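Local coordinates for protein phenol hydroxylase component phO (Pseudomonas stutzeri, PDB 3U52) that probably serves as the small, ubiquitin-like subunit of a multicomponent bacterial phenol hydroxylase, packing beside other subunits in a six-chain assembly, at residues L74-L79 with L104-P109; L26-P31 with F40-Q45; L34-P39 with T62-D67. One frame throughout, in Å; residues are numbered along the deposited sequence.

Contact 1. Residues L74-L79 with L104-P109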
loop_
_atom_site.group_PDB
_atom_site.type_symbol
_atom_site.label_atom_id
_atom_site.label_comp_id
_atom_site.label_asym_id
_atom_site.label_seq_id
_atom_site.Cartn_x
_atom_site.Cartn_y
_atom_site.Cartn_z
ATOM N N LEU E 74 -1.850 -15.806 -64.893
ATOM C CA LEU E 74 -2.633 -16.473 -66.027
ATOM C C LEU E 74 -1.661 -16.984 -67.040
ATOM O O LEU E 74 -1.557 -18.198 -67.246
ATOM C CB LEU E 74 -3.616 -15.486 -66.727
ATOM C CG LEU E 74 -4.958 -15.755 -67.503
ATOM C CD1 LEU E 74 -4.823 -15.694 -68.990
ATOM C CD2 LEU E 74 -5.726 -17.016 -67.123
ATOM N N ASN E 75 -0.907 -16.066 -67.639
ATOM C CA ASN E 75 0.237 -16.479 -68.432
ATOM C C ASN E 75 1.486 -16.602 -67.578
ATOM O O ASN E 75 2.538 -16.964 -68.086
ATOM C CB ASN E 75 0.476 -15.556 -69.629
ATOM C CG ASN E 75 -0.766 -15.439 -70.543
ATOM O OD1 ASN E 75 -1.345 -16.442 -70.977
ATOM N ND2 ASN E 75 -1.184 -14.209 -70.804
ATOM N N ALA E 76 1.351 -16.345 -66.266
ATOM C CA ALA E 76 2.409 -16.627 -65.278
ATOM C C ALA E 76 2.549 -18.132 -65.038
ATOM O O ALA E 76 1.860 -18.931 -65.669
ATOM C CB ALA E 76 2.115 -15.868 -63.953
ATOM N N GLU E 77 3.407 -18.540 -64.114
ATOM C CA GLU E 77 3.548 -19.962 -63.810
ATOM C C GLU E 77 2.693 -20.401 -62.611
ATOM O O GLU E 77 2.746 -19.746 -61.571
ATOM C CB GLU E 77 4.980 -20.245 -63.502
ATOM C CG GLU E 77 5.858 -19.916 -64.665
ATOM C CD GLU E 77 7.207 -20.556 -64.538
ATOM O OE1 GLU E 77 8.130 -20.100 -65.258
ATOM O OE2 GLU E 77 7.338 -21.507 -63.707
ATOM N N TRP E 78 1.961 -21.513 -62.730
ATOM C CA TRP E 78 0.930 -21.823 -61.729
ATOM C C TRP E 78 1.161 -23.158 -61.136
ATOM O O TRP E 78 1.579 -24.098 -61.828
ATOM C CB TRP E 78 -0.514 -21.789 -62.314
ATOM C CG TRP E 78 -1.041 -20.450 -62.636
ATOM C CD1 TRP E 78 -0.919 -19.770 -63.836
ATOM C CD2 TRP E 78 -1.817 -19.600 -61.771
ATOM N NE1 TRP E 78 -1.528 -18.542 -63.743
ATOM C CE2 TRP E 78 -2.090 -18.412 -62.490
ATOM C CE3 TRP E 78 -2.282 -19.719 -60.451
ATOM C CZ2 TRP E 78 -2.840 -17.353 -61.936
ATOM C CZ3 TRP E 78 -3.007 -18.671 -59.900
ATOM C CH2 TRP E 78 -3.270 -17.501 -60.631
ATOM N N LEU E 79 0.905 -23.261 -59.838
ATOM C CA LEU E 79 0.828 -24.575 -59.196
ATOM C C LEU E 79 -0.557 -24.654 -58.616
ATOM O O LEU E 79 -1.118 -23.643 -58.222
ATOM C CB LEU E 79 1.830 -24.704 -58.044
ATOM C CG LEU E 79 3.342 -25.011 -58.208
ATOM C CD1 LEU E 79 3.987 -24.140 -59.218
ATOM C CD2 LEU E 79 4.033 -24.863 -56.864
ATOM N N LEU E 104 -3.814 -22.265 -55.046
ATOM C CA LEU E 104 -3.022 -21.885 -56.186
ATOM C C LEU E 104 -1.745 -21.076 -55.797
ATOM O O LEU E 104 -1.805 -20.151 -54.958
ATOM C CB LEU E 104 -3.883 -21.005 -57.073
ATOM C CG LEU E 104 -5.106 -21.685 -57.726
ATOM C CD1 LEU E 104 -6.051 -20.625 -58.246
ATOM C CD2 LEU E 104 -4.678 -22.659 -58.858
ATOM N N THR E 105 -0.610 -21.404 -56.422
ATOM C CA THR E 105 0.627 -20.624 -56.262
ATOM C C THR E 105 0.889 -19.994 -57.590
ATOM O O THR E 105 0.838 -20.691 -58.585
ATOM C CB THR E 105 1.832 -21.526 -55.855
ATOM O OG1 THR E 105 1.546 -22.155 -54.607
ATOM C CG2 THR E 105 3.146 -20.737 -55.700
ATOM N N VAL E 106 1.134 -18.696 -57.647
ATOM C CA VAL E 106 1.390 -18.051 -58.937
ATOM C C VAL E 106 2.710 -17.340 -58.890
ATOM O O VAL E 106 2.904 -16.471 -58.057
ATOM C CB VAL E 106 0.278 -17.070 -59.388
ATOM C CG1 VAL E 106 -0.132 -16.043 -58.303
ATOM C CG2 VAL E 106 0.696 -16.337 -60.710
ATOM N N THR E 107 3.629 -17.737 -59.775
ATOM C CA THR E 107 4.954 -17.136 -59.855
ATOM C C THR E 107 5.026 -16.323 -61.141
ATOM O O THR E 107 4.695 -16.830 -62.219
ATOM C CB THR E 107 6.042 -18.237 -59.803
ATOM O OG1 THR E 107 6.047 -18.825 -58.488
ATOM C CG2 THR E 107 7.447 -17.676 -60.087
ATOM N N THR E 108 5.446 -15.073 -61.005
ATOM C CA THR E 108 5.534 -14.110 -62.094
ATOM C C THR E 108 7.011 -13.766 -62.376
ATOM O O THR E 108 7.570 -12.856 -61.777
ATOM C CB THR E 108 4.769 -12.791 -61.746
ATOM O OG1 THR E 108 5.230 -12.282 -60.480
ATOM C CG2 THR E 108 3.220 -13.030 -61.674
ATOM N N PRO E 109 7.653 -14.503 -63.294
ATOM C CA PRO E 109 9.062 -14.222 -63.684
ATOM C C PRO E 109 9.317 -12.747 -63.923
ATOM O O PRO E 109 8.538 -12.068 -64.586
ATOM C CB PRO E 109 9.196 -14.977 -65.007
ATOM C CG PRO E 109 8.269 -16.195 -64.774
ATOM C CD PRO E 109 7.100 -15.673 -64.009
#
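The first torsions of W78 and V106 bring their side chains together. The indole CG of W78 stands anti to the residue's own carbonyl carbon (chi1 -72°), which leans the indole across the partner strand, over V106. V106 has CG1 between its backbone N and carbonyl carbon (chi1 50°) and turns CG2 toward A76 and the indole. V106 CB then lies over one face of the six-membered ring of W78, 3.7 Å from its centroid, a CH-pi contact. V106 CG2 also meets A76 CB at 3.6 Å. L104 comes to the ring edge instead, with its CB 3.8 Å from W78 CZ3.

The other face of the strands carries E77, L79, T105 and T107. There L79 and T105 run alongside each other from neighbouring strands, with L79 CB 3.9 Å from T105 CB.

The backbones are antiparallel, at 160° between strand directions. E77 and T107 form one hydrogen-bonded pair, with T107 N to E77 O at 2.8 Å. L79 and T105 form the other, with L79 N to T105 O at 2.9 Å. W78 and V106 are the non-hydrogen-bonded pair between them.

F50 and L58 of helix 50-62 also pack on W78, F50 edge-to-face. Replacing W78 with an alanine would probably leave V106, L104 and F50 without their shared aromatic partner and open a gap between sheet and helix.

This is an inner strand pair of a mixed sheet with strand order 2-1-5-3-4 and one packed helix, the topology of the ubiquitin-like beta-grasp fold.

Contact 2. Residues L26-P31 with F40-Q45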
loop_
_atom_site.group_PDB
_atom_site.type_symbol
_atom_site.label_atom_id
_atom_site.label_comp_id
_atom_site.label_asym_id
_atom_site.label_seq_id
_atom_site.Cartn_x
_atom_site.Cartn_y
_atom_site.Cartn_z
ATOM N N LEU E 26 -10.834 -20.689 -51.535
ATOM C CA LEU E 26 -9.666 -20.805 -52.386
ATOM C C LEU E 26 -8.551 -19.935 -51.788
ATOM O O LEU E 26 -8.775 -18.773 -51.400
ATOM C CB LEU E 26 -9.997 -20.319 -53.807
ATOM C CG LEU E 26 -8.842 -20.207 -54.810
ATOM C CD1 LEU E 26 -8.186 -21.539 -55.102
ATOM C CD2 LEU E 26 -9.354 -19.576 -56.122
ATOM N N TYR E 27 -7.338 -20.462 -51.785
ATOM C CA TYR E 27 -6.202 -19.699 -51.280
ATOM C C TYR E 27 -5.278 -19.399 -52.404
ATOM O O TYR E 27 -5.041 -20.267 -53.228
ATOM C CB TYR E 27 -5.418 -20.528 -50.237
ATOM C CG TYR E 27 -6.233 -20.994 -49.052
ATOM C CD1 TYR E 27 -6.711 -20.083 -48.097
ATOM C CD2 TYR E 27 -6.532 -22.336 -48.886
ATOM C CE1 TYR E 27 -7.475 -20.523 -47.006
ATOM C CE2 TYR E 27 -7.309 -22.779 -47.816
ATOM C CZ TYR E 27 -7.777 -21.872 -46.886
ATOM O OH TYR E 27 -8.522 -22.351 -45.801
ATOM N N VAL E 28 -4.715 -18.205 -52.443
ATOM C CA VAL E 28 -3.768 -17.902 -53.487
ATOM C C VAL E 28 -2.466 -17.365 -52.903
ATOM O O VAL E 28 -2.476 -16.388 -52.139
ATOM C CB VAL E 28 -4.346 -16.877 -54.507
ATOM C CG1 VAL E 28 -3.277 -16.570 -55.635
ATOM C CG2 VAL E 28 -5.737 -17.367 -55.114
ATOM N N TYR E 29 -1.347 -17.998 -53.276
ATOM C CA TYR E 29 -0.001 -17.544 -52.889
ATOM C C TYR E 29 0.807 -16.975 -54.074
ATOM O O TYR E 29 1.021 -17.663 -55.071
ATOM C CB TYR E 29 0.718 -18.696 -52.225
ATOM C CG TYR E 29 2.155 -18.500 -51.787
ATOM C CD1 TYR E 29 3.047 -19.578 -51.827
ATOM C CD2 TYR E 29 2.625 -17.274 -51.313
ATOM C CE1 TYR E 29 4.385 -19.432 -51.413
ATOM C CE2 TYR E 29 3.968 -17.113 -50.912
ATOM C CZ TYR E 29 4.833 -18.181 -50.960
ATOM O OH TYR E 29 6.150 -18.033 -50.562
ATOM N N TRP E 30 1.273 -15.722 -53.913
ATOM C CA TRP E 30 2.105 -15.010 -54.887
ATOM C C TRP E 30 3.529 -14.901 -54.304
ATOM O O TRP E 30 3.806 -14.004 -53.534
ATOM C CB TRP E 30 1.535 -13.612 -55.135
ATOM C CG TRP E 30 2.203 -12.841 -56.257
ATOM C CD1 TRP E 30 2.947 -13.354 -57.276
ATOM C CD2 TRP E 30 2.114 -11.439 -56.499
ATOM N NE1 TRP E 30 3.342 -12.354 -58.127
ATOM C CE2 TRP E 30 2.814 -11.173 -57.698
ATOM C CE3 TRP E 30 1.472 -10.376 -55.840
ATOM C CZ2 TRP E 30 2.912 -9.877 -58.252
ATOM C CZ3 TRP E 30 1.593 -9.089 -56.372
ATOM C CH2 TRP E 30 2.314 -8.841 -57.556
ATOM N N PRO E 31 4.422 -15.874 -54.597
ATOM C CA PRO E 31 5.742 -15.761 -53.945
ATOM C C PRO E 31 6.503 -14.490 -54.267
ATOM O O PRO E 31 6.326 -13.926 -55.337
ATOM C CB PRO E 31 6.497 -16.993 -54.468
ATOM C CG PRO E 31 5.425 -17.959 -54.854
ATOM C CD PRO E 31 4.297 -17.126 -55.368
ATOM N N PHE E 40 -3.732 -15.230 -49.613
ATOM C CA PHE E 40 -5.111 -14.745 -49.542
ATOM C C PHE E 40 -6.050 -15.893 -49.339
ATOM O O PHE E 40 -5.863 -16.946 -49.936
ATOM C CB PHE E 40 -5.477 -14.057 -50.831
ATOM C CG PHE E 40 -4.635 -12.854 -51.155
ATOM C CD1 PHE E 40 -4.513 -11.790 -50.259
ATOM C CD2 PHE E 40 -4.018 -12.759 -52.394
ATOM C CE1 PHE E 40 -3.773 -10.661 -50.583
ATOM C CE2 PHE E 40 -3.263 -11.619 -52.733
ATOM C CZ PHE E 40 -3.142 -10.582 -51.814
ATOM N N ALA E 41 -7.069 -15.690 -48.521
ATOM C CA ALA E 41 -8.170 -16.652 -48.380
ATOM C C ALA E 41 -9.372 -16.029 -49.044
ATOM O O ALA E 41 -9.854 -14.967 -48.627
ATOM C CB ALA E 41 -8.472 -16.948 -46.924
ATOM N N LEU E 42 -9.832 -16.665 -50.112
ATOM C CA LEU E 42 -10.938 -16.127 -50.900
ATOM C C LEU E 42 -12.192 -17.048 -50.853
ATOM O O LEU E 42 -12.069 -18.278 -50.672
ATOM C CB LEU E 42 -10.465 -15.932 -52.344
ATOM C CG LEU E 42 -9.092 -15.264 -52.502
ATOM C CD1 LEU E 42 -8.548 -15.609 -53.895
ATOM C CD2 LEU E 42 -9.207 -13.763 -52.343
ATOM N N LEU E 43 -13.377 -16.435 -50.988
ATOM C CA LEU E 43 -14.642 -17.140 -51.136
ATOM C C LEU E 43 -15.122 -16.798 -52.535
ATOM O O LEU E 43 -15.317 -15.623 -52.890
ATOM C CB LEU E 43 -15.683 -16.665 -50.123
ATOM C CG LEU E 43 -16.879 -17.637 -50.024
ATOM C CD1 LEU E 43 -16.484 -18.919 -49.313
ATOM C CD2 LEU E 43 -18.091 -17.023 -49.357
ATOM N N VAL E 44 -15.368 -17.858 -53.289
ATOM C CA VAL E 44 -15.379 -17.840 -54.744
ATOM C C VAL E 44 -16.531 -18.755 -55.234
ATOM O O VAL E 44 -16.880 -19.743 -54.558
ATOM C CB VAL E 44 -13.961 -18.337 -55.145
ATOM C CG1 VAL E 44 -13.895 -19.717 -55.751
ATOM C CG2 VAL E 44 -13.098 -17.292 -55.735
ATOM N N GLN E 45 -17.127 -18.411 -56.380
ATOM C CA GLN E 45 -18.194 -19.251 -56.975
ATOM C C GLN E 45 -17.508 -20.318 -57.823
ATOM O O GLN E 45 -16.802 -19.975 -58.765
ATOM C CB GLN E 45 -19.182 -18.420 -57.836
ATOM C CG GLN E 45 -19.321 -16.877 -57.503
ATOM C CD GLN E 45 -20.461 -16.505 -56.516
ATOM O OE1 GLN E 45 -21.356 -17.325 -56.224
ATOM N NE2 GLN E 45 -20.425 -15.250 -55.994
#
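F40 faces V28 across a beta hairpin made of strands 24-29 and 40-44, the first two strands of the beta-grasp sheet. The strand directions make an angle of 142°, so the pair is strongly twisted.

F40 and V28 form a hydrogen-bonded pair, with V28 N to F40 O at 3.0 Å. The same F40 O takes a CA-H contact from Y27 CA at 3.1 Å. It also lies in the plane of the Y27 ring, at its edge. The F40 ring itself packs on F36 and T62.

A41 sits opposite Y27 in the non-hydrogen-bonded pair. Its methyl CB reaches the edge of the phenol ring, 3.7 Å from Y27 CE1. On the outer side, A41 O accepts a hydrogen bond from an aromatic side chain of a neighbouring subunit, and the backbone of A41 bonds to that chain as well. This edge of the sheet is therefore a subunit contact.

L42 pairs with L26 through two backbone bonds, and L42 N to L26 O is short at 2.7 Å. L42 has CG anti to its own carbonyl carbon (chi1 -46°), which sends CD1 across to V28. The two side chains cross at an angle, with L42 CD1 3.5 Å from V28 CG2. They face the side covered by helix 50-62.

V44 closes the row on this face: its CG1 lies 4.4 Å from L26 CB.

Contact 3. Residues L34-P39 with T62-D67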
loop_
_atom_site.group_PDB
_atom_site.type_symbol
_atom_site.label_atom_id
_atom_site.label_comp_id
_atom_site.label_asym_id
_atom_site.label_seq_id
_atom_site.Cartn_x
_atom_site.Cartn_y
_atom_site.Cartn_z
ATOM N N LEU E 34 5.849 -10.306 -50.169
ATOM C CA LEU E 34 5.528 -10.472 -48.734
ATOM C C LEU E 34 4.936 -9.202 -48.171
ATOM O O LEU E 34 4.582 -9.146 -46.989
ATOM C CB LEU E 34 6.754 -10.945 -47.921
ATOM C CG LEU E 34 7.166 -12.388 -48.273
ATOM C CD1 LEU E 34 8.548 -12.663 -47.763
ATOM C CD2 LEU E 34 6.119 -13.318 -47.728
ATOM N N LEU E 35 4.785 -8.175 -49.020
ATOM C CA LEU E 35 3.924 -7.054 -48.663
ATOM C C LEU E 35 2.578 -7.548 -48.091
ATOM O O LEU E 35 2.037 -6.948 -47.122
ATOM C CB LEU E 35 3.726 -6.073 -49.850
ATOM C CG LEU E 35 2.726 -4.892 -49.711
ATOM C CD1 LEU E 35 3.080 -3.801 -48.690
ATOM C CD2 LEU E 35 2.413 -4.217 -51.063
ATOM N N PHE E 36 2.033 -8.607 -48.698
ATOM C CA PHE E 36 0.842 -9.275 -48.190
ATOM C C PHE E 36 1.459 -10.380 -47.351
ATOM O O PHE E 36 2.132 -11.280 -47.881
ATOM C CB PHE E 36 0.035 -9.865 -49.355
ATOM C CG PHE E 36 -0.278 -8.869 -50.381
ATOM C CD1 PHE E 36 0.357 -8.909 -51.621
ATOM C CD2 PHE E 36 -1.183 -7.823 -50.097
ATOM C CE1 PHE E 36 0.097 -7.929 -52.574
ATOM C CE2 PHE E 36 -1.434 -6.833 -51.049
ATOM C CZ PHE E 36 -0.793 -6.900 -52.298
ATOM N N CYS E 37 1.275 -10.315 -46.048
ATOM C CA CYS E 37 1.985 -11.214 -45.150
ATOM C C CYS E 37 1.708 -12.698 -45.347
ATOM O O CYS E 37 2.592 -13.511 -45.079
ATOM C CB CYS E 37 1.664 -10.845 -43.715
ATOM S SG CYS E 37 -0.086 -11.127 -43.296
ATOM N N ALA E 38 0.490 -13.057 -45.819
ATOM C CA ALA E 38 0.065 -14.454 -45.938
ATOM C C ALA E 38 -0.689 -14.674 -47.268
ATOM O O ALA E 38 -1.156 -13.701 -47.897
ATOM C CB ALA E 38 -0.861 -14.807 -44.741
ATOM N N PRO E 39 -0.834 -15.942 -47.691
ATOM C CA PRO E 39 -1.705 -16.240 -48.795
ATOM C C PRO E 39 -3.098 -15.700 -48.551
ATOM O O PRO E 39 -3.574 -15.695 -47.414
ATOM C CB PRO E 39 -1.722 -17.779 -48.820
ATOM C CG PRO E 39 -0.395 -18.175 -48.258
ATOM C CD PRO E 39 -0.194 -17.160 -47.166
ATOM N N THR E 62 -4.355 -7.591 -55.221
ATOM C CA THR E 62 -2.907 -7.368 -55.241
ATOM C C THR E 62 -2.520 -5.941 -55.605
ATOM O O THR E 62 -1.334 -5.623 -55.684
ATOM C CB THR E 62 -2.155 -8.338 -56.203
ATOM O OG1 THR E 62 -2.595 -8.114 -57.544
ATOM C CG2 THR E 62 -2.380 -9.796 -55.853
ATOM N N ALA E 63 -3.523 -5.077 -55.801
ATOM C CA ALA E 63 -3.310 -3.757 -56.377
ATOM C C ALA E 63 -2.347 -2.872 -55.602
ATOM O O ALA E 63 -1.717 -2.016 -56.187
ATOM C CB ALA E 63 -4.669 -3.027 -56.635
ATOM N N ALA E 64 -2.198 -3.106 -54.294
ATOM C CA ALA E 64 -1.336 -2.262 -53.446
ATOM C C ALA E 64 0.150 -2.437 -53.725
ATOM O O ALA E 64 0.948 -1.582 -53.351
ATOM C CB ALA E 64 -1.612 -2.516 -51.959
ATOM N N HIS E 65 0.525 -3.569 -54.311
ATOM C CA HIS E 65 1.929 -3.815 -54.626
ATOM C C HIS E 65 2.273 -3.174 -55.950
ATOM O O HIS E 65 1.539 -3.367 -56.910
ATOM C CB HIS E 65 2.238 -5.329 -54.706
ATOM C CG HIS E 65 3.698 -5.625 -54.625
ATOM N ND1 HIS E 65 4.556 -5.381 -55.666
ATOM C CD2 HIS E 65 4.468 -6.058 -53.596
ATOM C CE1 HIS E 65 5.790 -5.696 -55.306
ATOM N NE2 HIS E 65 5.770 -6.073 -54.043
ATOM N N PRO E 66 3.410 -2.474 -56.029
ATOM C CA PRO E 66 3.955 -1.929 -57.286
ATOM C C PRO E 66 4.042 -2.898 -58.468
ATOM O O PRO E 66 3.788 -2.479 -59.586
ATOM C CB PRO E 66 5.366 -1.509 -56.886
ATOM C CG PRO E 66 5.202 -1.078 -55.517
ATOM C CD PRO E 66 4.290 -2.108 -54.899
ATOM N N ASP E 67 4.380 -4.165 -58.240
ATOM C CA ASP E 67 4.390 -5.167 -59.322
ATOM C C ASP E 67 3.009 -5.543 -59.936
ATOM O O ASP E 67 2.964 -6.150 -61.023
ATOM C CB ASP E 67 5.019 -6.477 -58.851
ATOM C CG ASP E 67 6.498 -6.390 -58.634
ATOM O OD1 ASP E 67 7.097 -5.333 -58.917
ATOM O OD2 ASP E 67 7.059 -7.409 -58.170
#
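F36, L35 and H65 carry most of this contact, which has no hydrogen bond across it. The F36 ring reaches the turn with its far end. F36 CZ lies 3.7 Å from T62 CA, and F36 CE1 lies 4.0 Å from H65 CB. The CB of A64 is a looser neighbour of the same ring.

L35 places CG anti to its backbone N (chi1 174°), which carries CD2 over to H65. L35 CD2 is 3.6 Å from H65 CA and 3.7 Å from H65 CD2, the ring carbon. The leucine methyl thus comes to the imidazole at a slant.

The imidazole is held at both nitrogens. D67 N donates to H65 ND1 at 2.9 Å, lying within 7° of the ring plane. H65 NE2 bonds to the backbone O of Y119, the last residue of the chain. This is consistent with a neutral ring protonated on NE2. P66 CD lies over one face of the ring.

T62 to H65 is a type I turn, closed by H65 N to T62 O. It follows helix 50-62. Residues 34-39 belong to the connection between strands 24-29 and 40-44, so the contact packs the hairpin loop against the turn that leads on from helix 50-62.

The three contacts belong to one beta-grasp fold. Their centres lie about 13 to 15 Å apart. Contact 2 joins strands 24-29 and 40-44, and contact 1 joins strands 77-80 and 102-107. They meet where strand 24-29 runs beside strand 102-107: L104 and V106 probably bond to the backbone of Y29. Contact 3 touches contact 2 through W30, F40 and T62. It stays about 6 Å from contact 1 at the nearest atoms. Along the chain, contacts 2 and 3 interleave, and both close before contact 1 opens. Sheet, helix 50-62 and hairpin loop are thus tied together, while contacts 2 and 3 also face another subunit.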